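Local coordinates for protein alpha-galactosidase (Umbelopsis vinacea, PDB 3A5V) that probably hydrolyses terminal alpha-linked galactose from oligosaccharides and related glycoconjugates, as a tetrameric glycoside hydrolase of family 27, at residues A[251-255]-A[280-284]; A[190-194]-A[243-249]; A[310-314]-A[325-331]. One frame throughout, in Å; residues are numbered along the deposited sequence. Where two conformers were deposited one is given.

Contact 1 (A[251-255]-A[280-284]); sequences QEEYR and TTKEI
Helices 251-263 and 279-285, which follow the seventh and eighth strands of the (beta/alpha)8 barrel, meet through Gln-251 and Arg-255 on one side and Thr-280, Glu-283 and Ile-284 on the other. The two short segments run in similar directions, 25° apart, with axes 10.3 Å from each other at closest, and mainly side chains bridge that distance. A salt-bridge network of Glu-252, Arg-255 and Glu-283 is one polar part of the joint, beside the bonds of Gln-251. Gln-251 sends its amide across because CG stands opposite the backbone N (chi1 -156°) and the chain beyond is extended. Gln-251 NE2 then gives a nearly straight hydrogen bond of 3.1 Å to Glu-283 OE1, which lies in the amide plane yet is met from above its own carboxylate plane, the two flat groups being turned 85° apart. A weak second bond runs from Gln-251 NE2 to Thr-280 O at 3.3 Å. Gln-251 and Thr-280 were each modelled in two conformers, so these links may hold only part of the time.

The other carboxylate oxygen, Glu-283 OE2, sits at the guanidinium edge, 3.4 Å from Arg-255 NH2 in a straight but weak bond, and a water joins it to Arg-255 NH1. From its own helix Glu-252 OE1 accepts from Arg-255 NE at 3.1 Å, close to the guanidinium plane, so two carboxylates, the one from Glu-283 only weakly bound, probably limit the rotation of the group. Trp-364 adds a cation-pi contact to Arg-255, while Glu-283 also borders a bound polyether. Over one guanidinium face lies Ile-284 CD1, 3.7 Å from Arg-255 NH1. The other branch of this isoleucine turns toward the backbone of helix 251-263, with Ile-284 CG2 3.9 Å from Tyr-254 O.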
loop_
_atom_site.group_PDB
_atom_site.type_symbol
_atom_site.label_atom_id
_atom_site.label_comp_id
_atom_site.label_asym_id
_atom_site.label_seq_id
_atom_site.Cartn_x
_atom_site.Cartn_y
_atom_site.Cartn_z
ATOM N N GLN A 251 29.221 11.970 22.204
ATOM C CA GLN A 251 29.795 10.642 22.389
ATOM C C GLN A 251 28.765 9.565 22.785
ATOM O O GLN A 251 28.836 8.438 22.291
ATOM C CB GLN A 251 31.021 10.614 23.321
ATOM C CG GLN A 251 31.919 9.391 23.029
ATOM C CD GLN A 251 32.851 9.017 24.176
ATOM O OE1 GLN A 251 32.571 9.291 25.335
ATOM N NE2 GLN A 251 33.959 8.361 23.847
ATOM N N GLU A 252 27.837 9.901 23.677
ATOM C CA GLU A 252 26.821 8.918 24.087
ATOM C C GLU A 252 25.879 8.564 22.922
ATOM O O GLU A 252 25.454 7.405 22.778
ATOM C CB GLU A 252 26.034 9.397 25.322
ATOM C CG GLU A 252 26.884 9.445 26.635
ATOM C CD GLU A 252 27.657 8.149 26.920
ATOM O OE1 GLU A 252 27.098 7.055 26.731
ATOM O OE2 GLU A 252 28.848 8.223 27.321
ATOM N N GLU A 253 25.550 9.555 22.098
ATOM C CA GLU A 253 24.779 9.285 20.871
ATOM C C GLU A 253 25.520 8.342 19.910
ATOM O O GLU A 253 24.916 7.416 19.397
ATOM C CB GLU A 253 24.410 10.586 20.165
ATOM C CG GLU A 253 23.325 11.354 20.906
ATOM C CD GLU A 253 23.118 12.780 20.393
ATOM O OE1 GLU A 253 24.007 13.355 19.719
ATOM O OE2 GLU A 253 22.045 13.324 20.689
ATOM N N TYR A 254 26.816 8.586 19.662
ATOM C CA TYR A 254 27.635 7.658 18.861
ATOM C C TYR A 254 27.740 6.280 19.500
ATOM O O TYR A 254 27.763 5.260 18.790
ATOM C CB TYR A 254 29.054 8.197 18.612
ATOM C CG TYR A 254 29.097 9.306 17.582
ATOM C CD1 TYR A 254 28.321 9.230 16.410
ATOM C CD2 TYR A 254 29.908 10.436 17.779
ATOM C CE1 TYR A 254 28.347 10.262 15.457
ATOM C CE2 TYR A 254 29.946 11.480 16.828
ATOM C CZ TYR A 254 29.164 11.382 15.678
ATOM O OH TYR A 254 29.194 12.418 14.758
ATOM N N ARG A 255 27.828 6.241 20.832
ATOM C CA ARG A 255 27.884 4.948 21.502
ATOM C C ARG A 255 26.598 4.155 21.241
ATOM O O ARG A 255 26.635 2.943 21.009
ATOM C CB ARG A 255 28.133 5.110 23.010
ATOM C CG ARG A 255 28.429 3.775 23.706
ATOM C CD ARG A 255 28.363 3.912 25.228
ATOM N NE ARG A 255 29.191 5.008 25.739
ATOM C CZ ARG A 255 30.518 4.977 25.843
ATOM N NH1 ARG A 255 31.213 3.906 25.438
ATOM N NH2 ARG A 255 31.160 6.032 26.349
ATOM N N THR A 280 38.348 9.955 21.533
ATOM C CA THR A 280 36.907 9.768 21.684
ATOM C C THR A 280 36.350 8.782 20.636
ATOM O O THR A 280 35.503 7.935 20.956
ATOM C CB THR A 280 36.211 11.141 21.540
ATOM O OG1 THR A 280 36.929 12.110 22.319
ATOM C CG2 THR A 280 34.759 11.093 22.006
ATOM N N THR A 281 36.830 8.892 19.404
ATOM C CA THR A 281 36.424 7.971 18.345
ATOM C C THR A 281 36.971 6.553 18.608
ATOM O O THR A 281 36.245 5.563 18.454
ATOM C CB THR A 281 36.812 8.514 16.947
ATOM O OG1 THR A 281 35.996 9.674 16.667
ATOM C CG2 THR A 281 36.567 7.456 15.860
ATOM N N LYS A 282 38.233 6.461 19.034
ATOM C CA LYS A 282 38.848 5.141 19.272
ATOM C C LYS A 282 38.076 4.379 20.350
ATOM O O LYS A 282 37.876 3.181 20.244
ATOM C CB LYS A 282 40.312 5.286 19.712
ATOM C CG LYS A 282 41.272 5.805 18.643
ATOM C CD LYS A 282 42.711 5.936 19.220
ATOM C CE LYS A 282 43.685 6.405 18.136
ATOM N NZ LYS A 282 45.058 6.732 18.681
ATOM N N GLU A 283 37.656 5.088 21.397
ATOM C CA GLU A 283 36.880 4.474 22.485
ATOM C C GLU A 283 35.635 3.753 21.953
ATOM O O GLU A 283 35.276 2.668 22.438
ATOM C CB GLU A 283 36.492 5.540 23.518
ATOM C CG GLU A 283 35.777 4.986 24.743
ATOM C CD GLU A 283 35.425 6.053 25.780
ATOM O OE1 GLU A 283 36.056 7.146 25.785
ATOM O OE2 GLU A 283 34.498 5.788 26.581
ATOM N N ILE A 284 34.988 4.352 20.952
ATOM C CA ILE A 284 33.756 3.779 20.366
ATOM C C ILE A 284 34.023 2.677 19.315
ATOM O O ILE A 284 33.351 1.639 19.292
ATOM C CB ILE A 284 32.833 4.890 19.755
ATOM C CG1 ILE A 284 32.480 5.987 20.795
ATOM C CG2 ILE A 284 31.543 4.270 19.109
ATOM C CD1 ILE A 284 31.760 5.478 22.089
HETATM O O HOH W 1 33.863 3.304 26.460
#

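Contact 2 (A[190-194]-A[243-249]); sequences VYDNF and EVGNGGM
Asp-192 and Gly-248 join the loops that follow the sixth and seventh strands of the (beta/alpha)8 barrel. Gly-248 N donates to Asp-192 OD2 at 2.8 Å, approaching from above the carboxylate plane, and Gly-248 CA lies close to Asp-192 O in a CA-H...O contact. With CG anti to N (chi1 -167°), Asp-192 reaches this site from the centre of an inverse gamma turn. Its other oxygen, OD1, is hydrogen-bonded to Tyr-254 OH, which also accepts from Gly-247 N; these bonds probably offset the nearness of Glu-243 OE1, 4.3 Å from Asp-192 OD1.

Glu-243 packs its carboxylate against the opposite loop, with OE1 3.5 Å from Asp-192 CB and OE2 3.8 Å from Val-190 CG1. In the next shell, Asn-246 ND2 donates to Glu-243 OE1 at 2.9 Å across the type II turn from Glu-243 to Asn-246, which the backbone bond from Asn-246 N to Glu-243 O closes; Asn-246 ND2 reaches Gly-271 O as well. With an alanine in place of Glu-243, Asn-246 ND2 would probably lose one of its acceptors and a gap would be likely to open beside Asp-192 CB and Val-190 CG1. Further along, Met-249 CE lies 3.6 Å from Asn-193 N. A water accepts from Phe-194 N and lies within bonding distance of Gly-248 O, 2.9 Å from each.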
loop_
_atom_site.group_PDB
_atom_site.type_symbol
_atom_site.label_atom_id
_atom_site.label_comp_id
_atom_site.label_asym_id
_atom_site.label_seq_id
_atom_site.Cartn_x
_atom_site.Cartn_y
_atom_site.Cartn_z
ATOM N N VAL A 190 21.499 6.995 6.484
ATOM C CA VAL A 190 21.705 7.658 7.760
ATOM C C VAL A 190 22.361 9.017 7.504
ATOM O O VAL A 190 22.978 9.228 6.466
ATOM C CB VAL A 190 22.567 6.761 8.730
ATOM C CG1 VAL A 190 24.069 6.694 8.281
ATOM C CG2 VAL A 190 22.423 7.222 10.175
ATOM N N TYR A 191 22.157 9.958 8.419
ATOM C CA TYR A 191 22.989 11.148 8.478
ATOM C C TYR A 191 23.502 11.369 9.893
ATOM O O TYR A 191 23.093 10.657 10.830
ATOM C CB TYR A 191 22.301 12.396 7.919
ATOM C CG TYR A 191 21.166 13.014 8.717
ATOM C CD1 TYR A 191 20.128 12.244 9.260
ATOM C CD2 TYR A 191 21.095 14.410 8.849
ATOM C CE1 TYR A 191 19.043 12.866 9.955
ATOM C CE2 TYR A 191 20.055 15.024 9.512
ATOM C CZ TYR A 191 19.032 14.254 10.067
ATOM O OH TYR A 191 18.019 14.918 10.718
ATOM N N ASP A 192 24.393 12.352 10.044
ATOM C CA ASP A 192 25.130 12.532 11.298
ATOM C C ASP A 192 24.247 13.242 12.316
ATOM O O ASP A 192 24.521 14.387 12.718
ATOM C CB ASP A 192 26.424 13.318 11.024
ATOM C CG ASP A 192 27.400 13.283 12.186
ATOM O OD1 ASP A 192 27.211 12.493 13.140
ATOM O OD2 ASP A 192 28.365 14.072 12.137
ATOM N N ASN A 193 23.175 12.569 12.724
ATOM C CA ASN A 193 22.179 13.165 13.596
ATOM C C ASN A 193 21.391 12.105 14.365
ATOM O O ASN A 193 20.913 11.123 13.774
ATOM C CB ASN A 193 21.230 14.030 12.760
ATOM C CG ASN A 193 20.382 14.951 13.613
ATOM O OD1 ASN A 193 19.569 14.488 14.410
ATOM N ND2 ASN A 193 20.565 16.270 13.441
ATOM N N PHE A 194 21.230 12.298 15.675
ATOM C CA PHE A 194 20.676 11.212 16.506
ATOM C C PHE A 194 19.184 10.948 16.319
ATOM O O PHE A 194 18.765 9.783 16.268
ATOM C CB PHE A 194 20.992 11.394 18.007
ATOM C CG PHE A 194 20.527 10.226 18.867
ATOM C CD1 PHE A 194 21.239 9.022 18.875
ATOM C CD2 PHE A 194 19.359 10.327 19.627
ATOM C CE1 PHE A 194 20.808 7.928 19.647
ATOM C CE2 PHE A 194 18.914 9.255 20.415
ATOM C CZ PHE A 194 19.648 8.047 20.429
ATOM N N GLU A 243 28.644 6.883 11.499
ATOM C CA GLU A 243 28.953 8.327 11.489
ATOM C C GLU A 243 29.956 8.762 12.574
ATOM O O GLU A 243 30.313 9.944 12.661
ATOM C CB GLU A 243 27.651 9.141 11.645
ATOM C CG GLU A 243 26.677 8.994 10.471
ATOM C CD GLU A 243 27.018 9.889 9.275
ATOM O OE1 GLU A 243 27.998 10.663 9.339
ATOM O OE2 GLU A 243 26.282 9.827 8.268
ATOM N N VAL A 244 30.399 7.809 13.396
ATOM C CA VAL A 244 31.246 8.095 14.564
ATOM C C VAL A 244 32.466 8.990 14.252
ATOM O O VAL A 244 33.314 8.659 13.399
ATOM C CB VAL A 244 31.714 6.800 15.256
ATOM C CG1 VAL A 244 32.486 7.153 16.546
ATOM C CG2 VAL A 244 30.501 5.874 15.561
ATOM N N GLY A 245 32.529 10.134 14.921
ATOM C CA GLY A 245 33.655 11.043 14.749
ATOM C C GLY A 245 33.363 12.221 13.848
ATOM O O GLY A 245 34.156 13.170 13.792
ATOM N N ASN A 246 32.245 12.172 13.125
ATOM C CA ASN A 246 31.930 13.257 12.180
ATOM C C ASN A 246 31.476 14.564 12.850
ATOM O O ASN A 246 31.620 15.645 12.264
ATOM C CB ASN A 246 31.003 12.777 11.047
ATOM C CG ASN A 246 31.690 11.758 10.125
ATOM O OD1 ASN A 246 32.938 11.703 10.044
ATOM N ND2 ASN A 246 30.888 10.941 9.436
ATOM N N GLY A 247 30.974 14.480 14.083
ATOM C CA GLY A 247 30.793 15.693 14.900
ATOM C C GLY A 247 29.365 16.177 15.145
ATOM O O GLY A 247 29.151 17.026 16.002
ATOM N N GLY A 248 28.399 15.651 14.390
ATOM C CA GLY A 248 26.988 16.073 14.518
ATOM C C GLY A 248 26.246 15.352 15.643
ATOM O O GLY A 248 25.099 15.672 15.934
ATOM N N MET A 249 26.897 14.363 16.260
ATOM C CA MET A 249 26.375 13.705 17.458
ATOM C C MET A 249 27.400 13.806 18.593
ATOM O O MET A 249 28.586 13.980 18.336
ATOM C CB MET A 249 26.074 12.220 17.177
ATOM C CG MET A 249 24.979 11.978 16.136
ATOM S SD MET A 249 24.565 10.216 16.001
ATOM C CE MET A 249 24.970 9.875 14.286
HETATM O O HOH W 2 22.668 14.478 16.931
#

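Contact 3 (A[310-314]-A[325-331]); sequences DQQLF and VILLNAG
Phe-314 swings CG to the backbone N side (chi1 -66°), whereas Leu-328 sets its CG trans to N (chi1 -179°), and these settings lay the two side chains alongside each other, pointing the same way. Phe-314 CE1 thereby comes within 4.1 Å of Leu-328 CD1. They belong to the beta hairpin of strands 311-318 and 322-329 in the C-terminal beta-sandwich domain, whose short segments run antiparallel at 170°.

Two hydrogen-bonded pairs set the register. Gln-312 N gives to Leu-328 O at 2.8 Å in the carbonyl plane, and Leu-328 N answers to Gln-312 O. Phe-314 N likewise donates to Ile-326 O at 2.9 Å, with the return bond from Ile-326 N to Phe-314 O. On the sheet face that holds Gln-312, Phe-314 and Leu-328, Phe-314 CB also meets Ile-326 CB at 4.0 Å. This face rests on the barrel helices 217-227 and 251-263, so it forms part of the interface between domains; Gln-312 OE1 is bound by Arg-304 of the neighbouring strand 303-308.

The opposite face is built round Leu-313, whose CD1 touches Val-325 CG1 at 3.8 Å and Leu-327 CD2 at 3.9 Å. Leu-313 also packs on Ala-339 of strand 335-340, across the sandwich.

Past the strand end, Ala-330 N donates to Asp-310 O at 2.8 Å, tilted from the carbonyl plane, and extends the pairing. Asn-329 ND2 is held by Ser-333 O and Val-380 O, while its OD1 forms an Asx turn, accepting from Gly-331 N at 3.0 Å.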
loop_
_atom_site.group_PDB
_atom_site.type_symbol
_atom_site.label_atom_id
_atom_site.label_comp_id
_atom_site.label_asym_id
_atom_site.label_seq_id
_atom_site.Cartn_x
_atom_site.Cartn_y
_atom_site.Cartn_z
ATOM N N ASP A 310 10.115 6.481 26.093
ATOM C CA ASP A 310 11.357 6.665 25.339
ATOM C C ASP A 310 12.431 5.604 25.649
ATOM O O ASP A 310 13.568 5.693 25.167
ATOM C CB ASP A 310 11.957 8.028 25.708
ATOM C CG ASP A 310 11.263 9.185 25.028
ATOM O OD1 ASP A 310 10.774 9.008 23.891
ATOM O OD2 ASP A 310 11.221 10.278 25.637
ATOM N N GLN A 311 12.080 4.618 26.465
ATOM C CA GLN A 311 13.026 3.550 26.821
ATOM C C GLN A 311 12.796 2.288 26.003
ATOM O O GLN A 311 11.641 1.954 25.668
ATOM C CB GLN A 311 12.910 3.235 28.305
ATOM C CG GLN A 311 13.301 4.424 29.184
ATOM C CD GLN A 311 13.274 4.082 30.654
ATOM O OE1 GLN A 311 13.165 2.910 31.027
ATOM N NE2 GLN A 311 13.366 5.102 31.502
ATOM N N GLN A 312 13.893 1.597 25.667
ATOM C CA GLN A 312 13.837 0.339 24.903
ATOM C C GLN A 312 14.777 -0.695 25.521
ATOM O O GLN A 312 15.839 -0.335 26.043
ATOM C CB GLN A 312 14.200 0.570 23.429
ATOM C CG GLN A 312 13.413 1.746 22.804
ATOM C CD GLN A 312 13.633 1.903 21.310
ATOM O OE1 GLN A 312 14.198 1.029 20.641
ATOM N NE2 GLN A 312 13.164 3.024 20.776
ATOM N N LEU A 313 14.363 -1.961 25.478
ATOM C CA LEU A 313 15.196 -3.085 25.934
ATOM C C LEU A 313 15.479 -4.011 24.746
ATOM O O LEU A 313 14.547 -4.391 24.025
ATOM C CB LEU A 313 14.469 -3.896 27.027
ATOM C CG LEU A 313 15.147 -5.206 27.485
ATOM C CD1 LEU A 313 16.479 -4.897 28.163
ATOM C CD2 LEU A 313 14.243 -6.042 28.404
ATOM N N PHE A 314 16.750 -4.370 24.558
ATOM C CA PHE A 314 17.142 -5.373 23.566
ATOM C C PHE A 314 17.795 -6.563 24.270
ATOM O O PHE A 314 18.491 -6.398 25.290
ATOM C CB PHE A 314 18.143 -4.801 22.549
ATOM C CG PHE A 314 17.572 -3.719 21.655
ATOM C CD1 PHE A 314 17.390 -2.414 22.131
ATOM C CD2 PHE A 314 17.252 -4.003 20.326
ATOM C CE1 PHE A 314 16.870 -1.406 21.290
ATOM C CE2 PHE A 314 16.740 -3.015 19.481
ATOM C CZ PHE A 314 16.549 -1.709 19.968
ATOM N N VAL A 325 22.503 -7.908 26.392
ATOM C CA VAL A 325 21.363 -7.116 26.854
ATOM C C VAL A 325 21.707 -5.648 26.709
ATOM O O VAL A 325 22.784 -5.211 27.123
ATOM C CB VAL A 325 20.939 -7.469 28.316
ATOM C CG1 VAL A 325 19.831 -6.529 28.831
ATOM C CG2 VAL A 325 20.450 -8.929 28.382
ATOM N N ILE A 326 20.801 -4.890 26.096
ATOM C CA ILE A 326 20.996 -3.445 25.934
ATOM C C ILE A 326 19.830 -2.648 26.505
ATOM O O ILE A 326 18.669 -2.845 26.103
ATOM C CB ILE A 326 21.176 -3.040 24.442
ATOM C CG1 ILE A 326 22.299 -3.863 23.796
ATOM C CG2 ILE A 326 21.456 -1.534 24.320
ATOM C CD1 ILE A 326 22.108 -4.118 22.341
ATOM N N LEU A 327 20.149 -1.731 27.419
ATOM C CA LEU A 327 19.182 -0.739 27.896
ATOM C C LEU A 327 19.396 0.523 27.084
ATOM O O LEU A 327 20.499 1.066 27.058
ATOM C CB LEU A 327 19.399 -0.435 29.391
ATOM C CG LEU A 327 19.395 -1.659 30.312
ATOM C CD1 LEU A 327 20.004 -1.276 31.665
ATOM C CD2 LEU A 327 17.982 -2.193 30.456
ATOM N N LEU A 328 18.352 0.986 26.415
ATOM C CA LEU A 328 18.490 2.172 25.567
ATOM C C LEU A 328 17.517 3.241 26.040
ATOM O O LEU A 328 16.301 3.008 26.143
ATOM C CB LEU A 328 18.252 1.826 24.087
ATOM C CG LEU A 328 18.381 2.922 23.016
ATOM C CD1 LEU A 328 18.683 2.248 21.678
ATOM C CD2 LEU A 328 17.097 3.731 22.900
ATOM N N ASN A 329 18.074 4.416 26.288
ATOM C CA ASN A 329 17.342 5.558 26.793
ATOM C C ASN A 329 17.299 6.646 25.715
ATOM O O ASN A 329 18.241 7.422 25.575
ATOM C CB ASN A 329 18.003 6.091 28.070
ATOM C CG ASN A 329 17.313 7.361 28.607
ATOM O OD1 ASN A 329 16.194 7.683 28.210
ATOM N ND2 ASN A 329 18.000 8.088 29.477
ATOM N N ALA A 330 16.208 6.688 24.958
ATOM C CA ALA A 330 16.050 7.699 23.910
ATOM C C ALA A 330 15.547 9.049 24.428
ATOM O O ALA A 330 15.339 9.977 23.626
ATOM C CB ALA A 330 15.129 7.181 22.788
ATOM N N GLY A 331 15.342 9.147 25.747
ATOM C CA GLY A 331 14.902 10.385 26.391
ATOM C C GLY A 331 16.016 11.407 26.526
ATOM O O GLY A 331 17.197 11.059 26.431
#

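Overall arrangement
From the N terminus, contact 2 closes first: its loop opens at 190-194, carries helix 217-227 and the seventh barrel strand, and returns at 243-249. Contact 1 opens almost at once, on helix 251-263, and closes on helix 279-285 after the eighth strand. Contact 3 shuts a short hairpin, 310-314 with 325-331, in the C-terminal domain. The three follow in series; none nests or crosses. Contacts 1 and 2 join directly through Tyr-254 of 251-255, which reaches both segments of contact 2. Contact 3 touches neither, its centre about 17 Å from that of contact 1, yet its sheet packs on helix 251-263, linking the sandwich to the barrel.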